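Local structure of thioesterase (Streptomyces coelicolor, 3QMW) at residues 30-36 and 96-102; 47-53 and 248-252; 203-209 and 229-235. The protein is an alpha/beta-hydrolase-fold thioesterase of the prodiginine biosynthetic pathway, probably releasing acyl chains by hydrolysis of their thioester bonds. One frame throughout, in Å; residues are numbered along the deposited sequence.

Contacts 1 and 3 lie in the same parallel six-stranded sheet of the alpha/beta-hydrolase fold: contact 1 pairs 31-36 with 99-104 in its first half, contact 3 pairs 203-208 with the edge strand 230-235, and strand 129-132 runs between the two pairs. Their centres are about 18 Å apart. Contact 2 packs on one face of the sheet with helices 49-53 and 246-258, its centre about 15 Å from that of contact 1 and 17 Å from that of contact 3, and touches both. Its segments enclose contact 3 along the chain and alternate with those of contact 1, so the C-terminal helix is brought back to an early part of the chain.

Contact 1 of 3, residues 30-36 and 96-102; sequences PLRLVCF and THDYALF
Strands 31-36 and 99-102, two inner parallel strands of the alpha/beta-hydrolase sheet, have axes 4.8 Å apart at closest and 22° from alignment, with Leu-33 beside Ala-100, Val-34 beside Leu-101 and Cys-35 beside Phe-102. The ladder climbs from Ala-100 N to Arg-32 O (3.0 Å), then through Val-34 N to Ala-100 O and Phe-102 N to Val-34 O, and finishes with Phe-36 N on Phe-102 O (2.8 Å). At the opposite end Asp-98 O takes Arg-32 N and Arg-32 NE from opposite faces of its carbonyl plane; the NE bond is nearly straight (166°) and lies in the guanidinium plane. Bends at chi2 and chi3 fold the arginine back and lay its guanidinium on one face of the His-97 ring, planes 21° apart, though NH1 is modelled too close to His-97 for its exact position to carry weight. Arg-32 NH2 is bonded to Pro-26 O. Val-34 CB meets Leu-101 CD2 at 4.0 Å, where Leu-101 also touches Phe-36 CE1. On the other side Leu-33 CD1 rests 4.1 Å from Ala-100 CB. Strand 99-104 runs on into what is probably the nucleophile elbow (Ser-105), whose residues Phe-36 touches. Strand 57-61 bonds to the outer edge of 31-36; helix 106-120 packs on Leu-101, Tyr-99 and Phe-36, while Leu-33 and Phe-102 reach Phe-130 of strand 129-132.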
loop_
_atom_site.group_PDB
_atom_site.type_symbol
_atom_site.label_atom_id
_atom_site.label_comp_id
_atom_site.label_asym_id
_atom_site.label_seq_id
_atom_site.Cartn_x
_atom_site.Cartn_y
_atom_site.Cartn_z
ATOM N N PRO D 30 15.429 -5.083 -7.946
ATOM C CA PRO D 30 14.693 -6.205 -8.536
ATOM C C PRO D 30 13.754 -5.755 -9.635
ATOM O O PRO D 30 13.746 -6.339 -10.717
ATOM C CB PRO D 30 13.889 -6.766 -7.357
ATOM C CG PRO D 30 14.650 -6.371 -6.157
ATOM C CD PRO D 30 15.322 -5.072 -6.475
ATOM N N LEU D 31 12.979 -4.714 -9.336
ATOM C CA LEU D 31 12.080 -4.078 -10.286
ATOM C C LEU D 31 12.382 -2.575 -10.305
ATOM O O LEU D 31 12.939 -2.033 -9.341
ATOM C CB LEU D 31 10.639 -4.320 -9.850
ATOM C CG LEU D 31 9.481 -3.813 -10.720
ATOM C CD1 LEU D 31 9.536 -4.399 -12.124
ATOM C CD2 LEU D 31 8.152 -4.159 -10.055
ATOM N N ARG D 32 12.038 -1.919 -11.414
ATOM C CA ARG D 32 12.111 -0.457 -11.533
ATOM C C ARG D 32 10.743 0.037 -11.981
ATOM O O ARG D 32 10.166 -0.533 -12.901
ATOM C CB ARG D 32 13.183 -0.035 -12.549
ATOM C CG ARG D 32 14.637 -0.228 -12.071
ATOM C CD ARG D 32 15.121 -1.706 -12.137
ATOM N NE ARG D 32 15.061 -2.216 -13.498
ATOM C CZ ARG D 32 15.929 -1.898 -14.456
ATOM N NH1 ARG D 32 15.776 -2.405 -15.664
ATOM N NH2 ARG D 32 16.956 -1.079 -14.223
ATOM N N LEU D 33 10.211 1.071 -11.332
ATOM C CA LEU D 33 8.918 1.631 -11.736
ATOM C C LEU D 33 9.096 3.011 -12.357
ATOM O O LEU D 33 9.449 3.978 -11.669
ATOM C CB LEU D 33 7.946 1.709 -10.561
ATOM C CG LEU D 33 6.530 2.167 -10.915
ATOM C CD1 LEU D 33 5.818 1.123 -11.745
ATOM C CD2 LEU D 33 5.750 2.467 -9.648
ATOM N N VAL D 34 8.823 3.075 -13.664
ATOM C CA VAL D 34 9.054 4.251 -14.483
ATOM C C VAL D 34 7.768 5.073 -14.544
ATOM O O VAL D 34 6.770 4.660 -15.138
ATOM C CB VAL D 34 9.519 3.829 -15.898
ATOM C CG1 VAL D 34 9.763 5.032 -16.781
ATOM C CG2 VAL D 34 10.787 2.969 -15.799
ATOM N N CYS D 35 7.819 6.253 -13.932
ATOM C CA CYS D 35 6.629 7.027 -13.643
ATOM C C CYS D 35 6.539 8.304 -14.477
ATOM O O CYS D 35 7.476 9.094 -14.505
ATOM C CB CYS D 35 6.624 7.381 -12.157
ATOM S SG CYS D 35 6.857 5.980 -11.012
ATOM N N PHE D 36 5.392 8.508 -15.127
ATOM C CA PHE D 36 5.168 9.648 -16.008
ATOM C C PHE D 36 4.152 10.616 -15.433
ATOM O O PHE D 36 3.054 10.200 -15.050
ATOM C CB PHE D 36 4.693 9.164 -17.365
ATOM C CG PHE D 36 5.732 8.397 -18.107
ATOM C CD1 PHE D 36 5.581 7.038 -18.337
ATOM C CD2 PHE D 36 6.893 9.035 -18.545
ATOM C CE1 PHE D 36 6.559 6.321 -19.011
ATOM C CE2 PHE D 36 7.882 8.327 -19.231
ATOM C CZ PHE D 36 7.717 6.967 -19.466
ATOM N N THR D 96 15.266 -0.853 -19.358
ATOM C CA THR D 96 14.240 -1.606 -20.067
ATOM C C THR D 96 14.433 -3.120 -19.863
ATOM O O THR D 96 14.635 -3.876 -20.815
ATOM C CB THR D 96 14.263 -1.236 -21.550
ATOM O OG1 THR D 96 15.588 -1.410 -22.054
ATOM C CG2 THR D 96 13.857 0.228 -21.737
ATOM N N HIS D 97 14.374 -3.539 -18.598
ATOM C CA HIS D 97 14.480 -4.942 -18.195
ATOM C C HIS D 97 14.012 -5.028 -16.754
ATOM O O HIS D 97 14.493 -4.272 -15.915
ATOM C CB HIS D 97 15.930 -5.449 -18.299
ATOM C CG HIS D 97 16.866 -4.874 -17.270
ATOM N ND1 HIS D 97 16.761 -5.155 -15.924
ATOM C CD2 HIS D 97 17.937 -4.053 -17.395
ATOM C CE1 HIS D 97 17.712 -4.518 -15.266
ATOM N NE2 HIS D 97 18.437 -3.836 -16.135
ATOM N N ASP D 98 13.087 -5.931 -16.447
ATOM C CA ASP D 98 12.541 -6.015 -15.080
ATOM C C ASP D 98 12.073 -4.613 -14.643
ATOM O O ASP D 98 12.678 -3.953 -13.777
ATOM C CB ASP D 98 13.572 -6.595 -14.084
ATOM C CG ASP D 98 13.968 -8.045 -14.404
ATOM O OD1 ASP D 98 13.150 -8.789 -15.003
ATOM O OD2 ASP D 98 15.105 -8.438 -14.042
ATOM N N TYR D 99 10.997 -4.174 -15.284
ATOM C CA TYR D 99 10.496 -2.826 -15.121
ATOM C C TYR D 99 9.015 -2.782 -15.461
ATOM O O TYR D 99 8.477 -3.717 -16.059
ATOM C CB TYR D 99 11.272 -1.870 -16.030
ATOM C CG TYR D 99 10.897 -1.973 -17.495
ATOM C CD1 TYR D 99 11.212 -3.109 -18.238
ATOM C CD2 TYR D 99 10.237 -0.930 -18.141
ATOM C CE1 TYR D 99 10.871 -3.214 -19.583
ATOM C CE2 TYR D 99 9.891 -1.020 -19.492
ATOM C CZ TYR D 99 10.210 -2.167 -20.211
ATOM O OH TYR D 99 9.862 -2.253 -21.548
ATOM N N ALA D 100 8.361 -1.700 -15.055
ATOM C CA ALA D 100 6.970 -1.449 -15.429
ATOM C C ALA D 100 6.721 0.046 -15.626
ATOM O O ALA D 100 7.604 0.873 -15.386
ATOM C CB ALA D 100 6.023 -2.011 -14.386
ATOM N N LEU D 101 5.511 0.383 -16.051
ATOM C CA LEU D 101 5.182 1.747 -16.413
ATOM C C LEU D 101 3.973 2.205 -15.632
ATOM O O LEU D 101 2.943 1.520 -15.624
ATOM C CB LEU D 101 4.899 1.856 -17.927
ATOM C CG LEU D 101 5.986 1.289 -18.858
ATOM C CD1 LEU D 101 5.503 1.214 -20.293
ATOM C CD2 LEU D 101 7.309 2.089 -18.724
ATOM N N PHE D 102 4.129 3.359 -14.971
ATOM C CA PHE D 102 3.015 4.142 -14.448
ATOM C C PHE D 102 2.894 5.499 -15.150
ATOM O O PHE D 102 3.889 6.207 -15.326
ATOM C CB PHE D 102 3.149 4.429 -12.951
ATOM C CG PHE D 102 2.095 5.370 -12.467
ATOM C CD1 PHE D 102 0.826 4.907 -12.173
ATOM C CD2 PHE D 102 2.325 6.731 -12.432
ATOM C CE1 PHE D 102 -0.180 5.786 -11.791
ATOM C CE2 PHE D 102 1.317 7.608 -12.055
ATOM C CZ PHE D 102 0.073 7.136 -11.730
#

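Contact 2 of 3, residues 47-53 and 248-252; sequences RGWQERL and RDRLL
Leu-252 CD2 sits over one face of the Trp-49 indole, 3.6 Å from the centroid of the five-membered ring and 17° off its normal, a CH-pi contact. Leu-251 CD2 meets the far end of the same ring system, 3.6 Å from Trp-49 CH2, the two side chains crossing at about a right angle. The second branch of Leu-252, CD1, turns to the aliphatic part of Arg-52 and lies 3.9 Å from its CG, while Leu-53 CD2 approaches Leu-252 CD2 to 4.2 Å. Beside this apolar patch Arg-52 forms a salt bridge with Asp-249: NH2 is modelled a very short 2.5 Å from OD1, a doubtful length, and NH1 makes a weak bond to the same oxygen. Guanidinium and carboxylate are nearly coplanar, 11° apart, with OD1 at the guanidinium edge. Arg-248, its chain extended from CG to NE, reaches past Leu-252 and places NH2 2.9 Å from Arg-47 O, a weak, bent bond. Its NH1 comes within 3.6 Å of Arg-52 NH1, over a face of that guanidinium; the two planes stand 82° apart, and Asp-249 probably offsets some of the repulsion. Further out, Gln-50 ties helix 49-53 to strand 57-61 through Val-57 O and Val-59 N. The second subunit also meets this surface, its Ala-18 N bonding to Glu-51 OE2 and its Thr-257 O to Arg-250 NE. Phe-46 packs edge-to-face on the indole and Phe-102 of strand 99-104 meets its benzo end; Leu-251 continues onto Leu-235, so helix 246-258 bridges helix 49-53 and edge strand 230-235.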
loop_
_atom_site.group_PDB
_atom_site.type_symbol
_atom_site.label_atom_id
_atom_site.label_comp_id
_atom_site.label_asym_id
_atom_site.label_seq_id
_atom_site.Cartn_x
_atom_site.Cartn_y
_atom_site.Cartn_z
ATOM N N ARG D 47 6.748 12.489 -5.284
ATOM C CA ARG D 47 7.477 12.670 -4.035
ATOM C C ARG D 47 6.816 11.778 -2.990
ATOM O O ARG D 47 5.595 11.779 -2.841
ATOM C CB ARG D 47 7.430 14.132 -3.592
ATOM C CG ARG D 47 8.548 14.571 -2.657
ATOM C CD ARG D 47 8.439 16.068 -2.300
ATOM N NE ARG D 47 7.364 16.378 -1.340
ATOM C CZ ARG D 47 6.089 16.671 -1.644
ATOM N NH1 ARG D 47 5.652 16.698 -2.907
ATOM N NH2 ARG D 47 5.228 16.944 -0.665
ATOM N N GLY D 48 7.626 10.999 -2.288
ATOM C CA GLY D 48 7.135 10.153 -1.223
ATOM C C GLY D 48 6.854 8.731 -1.656
ATOM O O GLY D 48 6.714 7.858 -0.810
ATOM N N TRP D 49 6.764 8.489 -2.961
ATOM C CA TRP D 49 6.404 7.175 -3.471
ATOM C C TRP D 49 7.395 6.090 -3.083
ATOM O O TRP D 49 6.978 4.984 -2.761
ATOM C CB TRP D 49 6.267 7.198 -4.991
ATOM C CG TRP D 49 4.969 7.726 -5.462
ATOM C CD1 TRP D 49 4.281 8.778 -4.949
ATOM C CD2 TRP D 49 4.213 7.253 -6.573
ATOM N NE1 TRP D 49 3.127 8.979 -5.651
ATOM C CE2 TRP D 49 3.057 8.055 -6.658
ATOM C CE3 TRP D 49 4.391 6.219 -7.500
ATOM C CZ2 TRP D 49 2.071 7.856 -7.635
ATOM C CZ3 TRP D 49 3.414 6.019 -8.471
ATOM C CH2 TRP D 49 2.269 6.834 -8.529
ATOM N N GLN D 50 8.695 6.392 -3.121
ATOM C CA GLN D 50 9.716 5.379 -2.827
ATOM C C GLN D 50 9.499 4.778 -1.448
ATOM O O GLN D 50 9.555 3.560 -1.273
ATOM C CB GLN D 50 11.125 5.963 -2.898
ATOM C CG GLN D 50 12.234 4.922 -2.673
ATOM C CD GLN D 50 12.225 3.823 -3.724
ATOM O OE1 GLN D 50 12.015 4.092 -4.900
ATOM N NE2 GLN D 50 12.450 2.585 -3.305
ATOM N N GLU D 51 9.254 5.655 -0.480
ATOM C CA GLU D 51 9.064 5.272 0.909
ATOM C C GLU D 51 7.862 4.348 1.073
ATOM O O GLU D 51 7.897 3.430 1.894
ATOM C CB GLU D 51 8.853 6.521 1.777
ATOM C CG GLU D 51 10.108 7.369 2.028
ATOM C CD GLU D 51 10.515 8.276 0.851
ATOM O OE1 GLU D 51 9.649 8.643 0.013
ATOM O OE2 GLU D 51 11.720 8.625 0.772
ATOM N N ARG D 52 6.811 4.594 0.291
ATOM C CA ARG D 52 5.547 3.860 0.420
ATOM C C ARG D 52 5.523 2.508 -0.267
ATOM O O ARG D 52 4.538 1.773 -0.128
ATOM C CB ARG D 52 4.391 4.669 -0.157
ATOM C CG ARG D 52 4.182 6.002 0.490
ATOM C CD ARG D 52 3.857 5.884 1.975
ATOM N NE ARG D 52 3.142 7.082 2.412
ATOM C CZ ARG D 52 1.836 7.278 2.263
ATOM N NH1 ARG D 52 1.297 8.416 2.678
ATOM N NH2 ARG D 52 1.066 6.344 1.718
ATOM N N LEU D 53 6.570 2.184 -1.023
ATOM C CA LEU D 53 6.574 0.950 -1.805
ATOM C C LEU D 53 7.665 -0.022 -1.393
ATOM O O LEU D 53 7.583 -1.205 -1.731
ATOM C CB LEU D 53 6.672 1.258 -3.302
ATOM C CG LEU D 53 5.526 2.073 -3.927
ATOM C CD1 LEU D 53 5.781 2.260 -5.413
ATOM C CD2 LEU D 53 4.141 1.441 -3.717
ATOM N N ARG D 248 -4.665 8.777 -3.270
ATOM C CA ARG D 248 -3.237 8.676 -3.567
ATOM C C ARG D 248 -2.661 7.523 -2.772
ATOM O O ARG D 248 -1.825 6.772 -3.277
ATOM C CB ARG D 248 -2.490 9.968 -3.214
ATOM C CG ARG D 248 -0.982 9.771 -3.082
ATOM C CD ARG D 248 -0.297 11.023 -2.673
ATOM N NE ARG D 248 1.153 10.872 -2.716
ATOM C CZ ARG D 248 1.923 10.492 -1.695
ATOM N NH1 ARG D 248 1.392 10.192 -0.509
ATOM N NH2 ARG D 248 3.243 10.395 -1.870
ATOM N N ASP D 249 -3.094 7.422 -1.511
ATOM C CA ASP D 249 -2.734 6.305 -0.620
ATOM C C ASP D 249 -3.204 4.961 -1.181
ATOM O O ASP D 249 -2.436 4.002 -1.180
ATOM C CB ASP D 249 -3.313 6.510 0.797
ATOM C CG ASP D 249 -2.471 7.445 1.658
ATOM O OD1 ASP D 249 -1.256 7.194 1.809
ATOM O OD2 ASP D 249 -3.029 8.417 2.217
ATOM N N ARG D 250 -4.441 4.900 -1.678
ATOM C CA ARG D 250 -4.965 3.655 -2.247
ATOM C C ARG D 250 -4.294 3.265 -3.557
ATOM O O ARG D 250 -3.922 2.099 -3.727
ATOM C CB ARG D 250 -6.479 3.705 -2.436
ATOM C CG ARG D 250 -7.263 3.076 -1.303
ATOM C CD ARG D 250 -8.647 2.591 -1.775
ATOM N NE ARG D 250 -9.333 1.779 -0.760
ATOM C CZ ARG D 250 -9.906 2.264 0.349
ATOM N NH1 ARG D 250 -9.887 3.570 0.622
ATOM N NH2 ARG D 250 -10.499 1.432 1.200
ATOM N N LEU D 251 -4.132 4.218 -4.481
ATOM C CA LEU D 251 -3.371 3.959 -5.708
ATOM C C LEU D 251 -2.072 3.260 -5.342
ATOM O O LEU D 251 -1.782 2.193 -5.858
ATOM C CB LEU D 251 -3.051 5.243 -6.476
ATOM C CG LEU D 251 -1.959 5.090 -7.556
ATOM C CD1 LEU D 251 -2.571 4.574 -8.822
ATOM C CD2 LEU D 251 -1.235 6.372 -7.828
ATOM N N LEU D 252 -1.309 3.872 -4.441
ATOM C CA LEU D 252 -0.015 3.326 -4.003
ATOM C C LEU D 252 -0.075 1.914 -3.414
ATOM O O LEU D 252 0.890 1.149 -3.518
ATOM C CB LEU D 252 0.638 4.264 -2.980
ATOM C CG LEU D 252 1.245 5.545 -3.551
ATOM C CD1 LEU D 252 1.619 6.479 -2.430
ATOM C CD2 LEU D 252 2.467 5.237 -4.438
#

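Contact 3 of 3, residues 203-209 and 229-235; sequences TTAFSAA and SFLRRHL
Strands 203-208 and 230-235 are parallel neighbours, 4.6 Å apart at closest and 26° from alignment, in a register running from Thr-203 beside Phe-230 to Ala-208 beside Leu-235. Bonds alternate along the ladder, among them Ala-205 N to Leu-231 O (3.0 Å) and Leu-235 N to Ser-207 O. On one side of the sheet Phe-230, its CG anti to the backbone N (chi1 -176°), swings its ring across the pairing: CE1 lies 3.6 Å from Thr-203 CG2, and CZ 4.0 Å from Ala-205 CB. Further along that side Ser-207 OG meets His-234 ND1 at the imidazole edge, modelled at 2.4 Å, too short to take literally; either atom could be the donor. Arg-232 makes a salt bridge to Glu-220. On the other side Phe-206 and Leu-235 lie side by side, CD1 to CD1 3.6 Å, while Arg-233 CB packs on Phe-206 CD1 at 3.7 Å. The hydroxyl of Thr-204 is bonded to His-128 and Glu-258. The C-terminal end of the pair adjoins the probable Ser-His-Asp triad, which Ala-208 touches. Helix 216-220, the crossover of this beta-alpha-beta unit, covers Ala-205 and Ser-207 through Val-219; helix 246-258 covers Phe-206 and Leu-235, and strand 129-132 bonds to the inner edge of 203-208.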
loop_
_atom_site.group_PDB
_atom_site.type_symbol
_atom_site.label_atom_id
_atom_site.label_comp_id
_atom_site.label_asym_id
_atom_site.label_seq_id
_atom_site.Cartn_x
_atom_site.Cartn_y
_atom_site.Cartn_z
ATOM N N THR D 203 -2.314 -5.026 -17.773
ATOM C CA THR D 203 -2.625 -3.616 -17.643
ATOM C C THR D 203 -3.591 -3.381 -16.497
ATOM O O THR D 203 -4.556 -4.119 -16.341
ATOM C CB THR D 203 -3.241 -3.097 -18.963
ATOM O OG1 THR D 203 -2.214 -3.015 -19.950
ATOM C CG2 THR D 203 -3.888 -1.724 -18.793
ATOM N N THR D 204 -3.324 -2.350 -15.701
ATOM C CA THR D 204 -4.231 -1.940 -14.642
ATOM C C THR D 204 -4.560 -0.457 -14.794
ATOM O O THR D 204 -3.660 0.370 -14.913
ATOM C CB THR D 204 -3.624 -2.184 -13.264
ATOM O OG1 THR D 204 -2.907 -3.425 -13.261
ATOM C CG2 THR D 204 -4.725 -2.197 -12.200
ATOM N N ALA D 205 -5.851 -0.129 -14.791
ATOM C CA ALA D 205 -6.301 1.232 -15.023
ATOM C C ALA D 205 -7.137 1.750 -13.858
ATOM O O ALA D 205 -8.008 1.049 -13.353
ATOM C CB ALA D 205 -7.093 1.314 -16.318
ATOM N N PHE D 206 -6.876 2.992 -13.458
ATOM C CA PHE D 206 -7.554 3.589 -12.331
ATOM C C PHE D 206 -8.479 4.689 -12.778
ATOM O O PHE D 206 -8.062 5.627 -13.450
ATOM C CB PHE D 206 -6.546 4.157 -11.349
ATOM C CG PHE D 206 -5.604 3.141 -10.812
ATOM C CD1 PHE D 206 -5.862 2.511 -9.598
ATOM C CD2 PHE D 206 -4.461 2.801 -11.513
ATOM C CE1 PHE D 206 -4.980 1.557 -9.088
ATOM C CE2 PHE D 206 -3.580 1.843 -11.013
ATOM C CZ PHE D 206 -3.841 1.223 -9.800
ATOM N N SER D 207 -9.742 4.566 -12.397
ATOM C CA SER D 207 -10.719 5.613 -12.600
ATOM C C SER D 207 -10.885 6.340 -11.284
ATOM O O SER D 207 -10.383 5.889 -10.258
ATOM C CB SER D 207 -12.044 5.021 -13.070
ATOM O OG SER D 207 -12.384 3.864 -12.320
ATOM N N ALA D 208 -11.571 7.478 -11.338
ATOM C CA ALA D 208 -11.887 8.278 -10.165
ATOM C C ALA D 208 -13.344 8.723 -10.284
ATOM O O ALA D 208 -13.806 9.045 -11.369
ATOM C CB ALA D 208 -10.954 9.471 -10.077
ATOM N N ALA D 209 -14.079 8.686 -9.209
ATOM C CA ALA D 209 -15.480 9.001 -9.253
ATOM C C ALA D 209 -15.821 10.427 -9.627
ATOM O O ALA D 209 -16.810 10.686 -10.274
ATOM C CB ALA D 209 -16.087 8.651 -7.991
ATOM N N SER D 229 -3.712 -9.852 -18.578
ATOM C CA SER D 229 -4.740 -9.607 -17.567
ATOM C C SER D 229 -5.047 -8.124 -17.407
ATOM O O SER D 229 -4.135 -7.304 -17.290
ATOM C CB SER D 229 -4.297 -10.173 -16.218
ATOM O OG SER D 229 -3.015 -9.675 -15.856
ATOM N N PHE D 230 -6.337 -7.796 -17.385
ATOM C CA PHE D 230 -6.787 -6.429 -17.209
ATOM C C PHE D 230 -7.677 -6.240 -15.981
ATOM O O PHE D 230 -8.684 -6.933 -15.822
ATOM C CB PHE D 230 -7.554 -5.960 -18.431
ATOM C CG PHE D 230 -7.967 -4.527 -18.350
ATOM C CD1 PHE D 230 -7.013 -3.518 -18.429
ATOM C CD2 PHE D 230 -9.297 -4.181 -18.171
ATOM C CE1 PHE D 230 -7.381 -2.192 -18.355
ATOM C CE2 PHE D 230 -9.679 -2.851 -18.092
ATOM C CZ PHE D 230 -8.721 -1.853 -18.186
ATOM N N LEU D 231 -7.303 -5.279 -15.137
ATOM C CA LEU D 231 -8.085 -4.902 -13.973
ATOM C C LEU D 231 -8.350 -3.410 -13.999
ATOM O O LEU D 231 -7.434 -2.618 -14.215
ATOM C CB LEU D 231 -7.324 -5.227 -12.692
ATOM C CG LEU D 231 -7.204 -6.701 -12.306
ATOM C CD1 LEU D 231 -6.117 -6.870 -11.250
ATOM C CD2 LEU D 231 -8.543 -7.256 -11.820
ATOM N N ARG D 232 -9.598 -3.024 -13.776
ATOM C CA ARG D 232 -9.911 -1.634 -13.535
ATOM C C ARG D 232 -10.251 -1.461 -12.065
ATOM O O ARG D 232 -11.346 -1.827 -11.628
ATOM C CB ARG D 232 -11.070 -1.155 -14.409
ATOM C CG ARG D 232 -11.414 0.312 -14.182
ATOM C CD ARG D 232 -12.330 0.850 -15.252
ATOM N NE ARG D 232 -13.541 0.043 -15.386
ATOM C CZ ARG D 232 -14.581 0.075 -14.553
ATOM N NH1 ARG D 232 -14.589 0.884 -13.499
ATOM N NH2 ARG D 232 -15.626 -0.712 -14.782
ATOM N N ARG D 233 -9.306 -0.914 -11.306
ATOM C CA ARG D 233 -9.595 -0.444 -9.959
ATOM C C ARG D 233 -10.338 0.866 -10.099
ATOM O O ARG D 233 -10.153 1.587 -11.072
ATOM C CB ARG D 233 -8.325 -0.233 -9.147
ATOM C CG ARG D 233 -7.378 -1.420 -9.133
ATOM C CD ARG D 233 -8.067 -2.695 -8.698
ATOM N NE ARG D 233 -7.092 -3.748 -8.423
ATOM C CZ ARG D 233 -7.396 -4.979 -8.013
ATOM N NH1 ARG D 233 -8.662 -5.334 -7.826
ATOM N NH2 ARG D 233 -6.427 -5.859 -7.793
ATOM N N HIS D 234 -11.196 1.158 -9.133
ATOM C CA HIS D 234 -11.994 2.374 -9.155
ATOM C C HIS D 234 -11.820 3.093 -7.828
ATOM O O HIS D 234 -12.211 2.579 -6.781
ATOM C CB HIS D 234 -13.466 2.054 -9.393
ATOM C CG HIS D 234 -14.315 3.268 -9.588
ATOM N ND1 HIS D 234 -14.183 4.096 -10.680
ATOM C CD2 HIS D 234 -15.310 3.791 -8.836
ATOM C CE1 HIS D 234 -15.059 5.080 -10.591
ATOM N NE2 HIS D 234 -15.758 4.916 -9.484
ATOM N N LEU D 235 -11.229 4.283 -7.891
ATOM C CA LEU D 235 -10.893 5.060 -6.718
ATOM C C LEU D 235 -11.864 6.218 -6.556
ATOM O O LEU D 235 -12.582 6.562 -7.487
ATOM C CB LEU D 235 -9.465 5.578 -6.858
ATOM C CG LEU D 235 -8.420 4.496 -6.638
ATOM C CD1 LEU D 235 -7.088 4.922 -7.178
ATOM C CD2 LEU D 235 -8.341 4.206 -5.158
#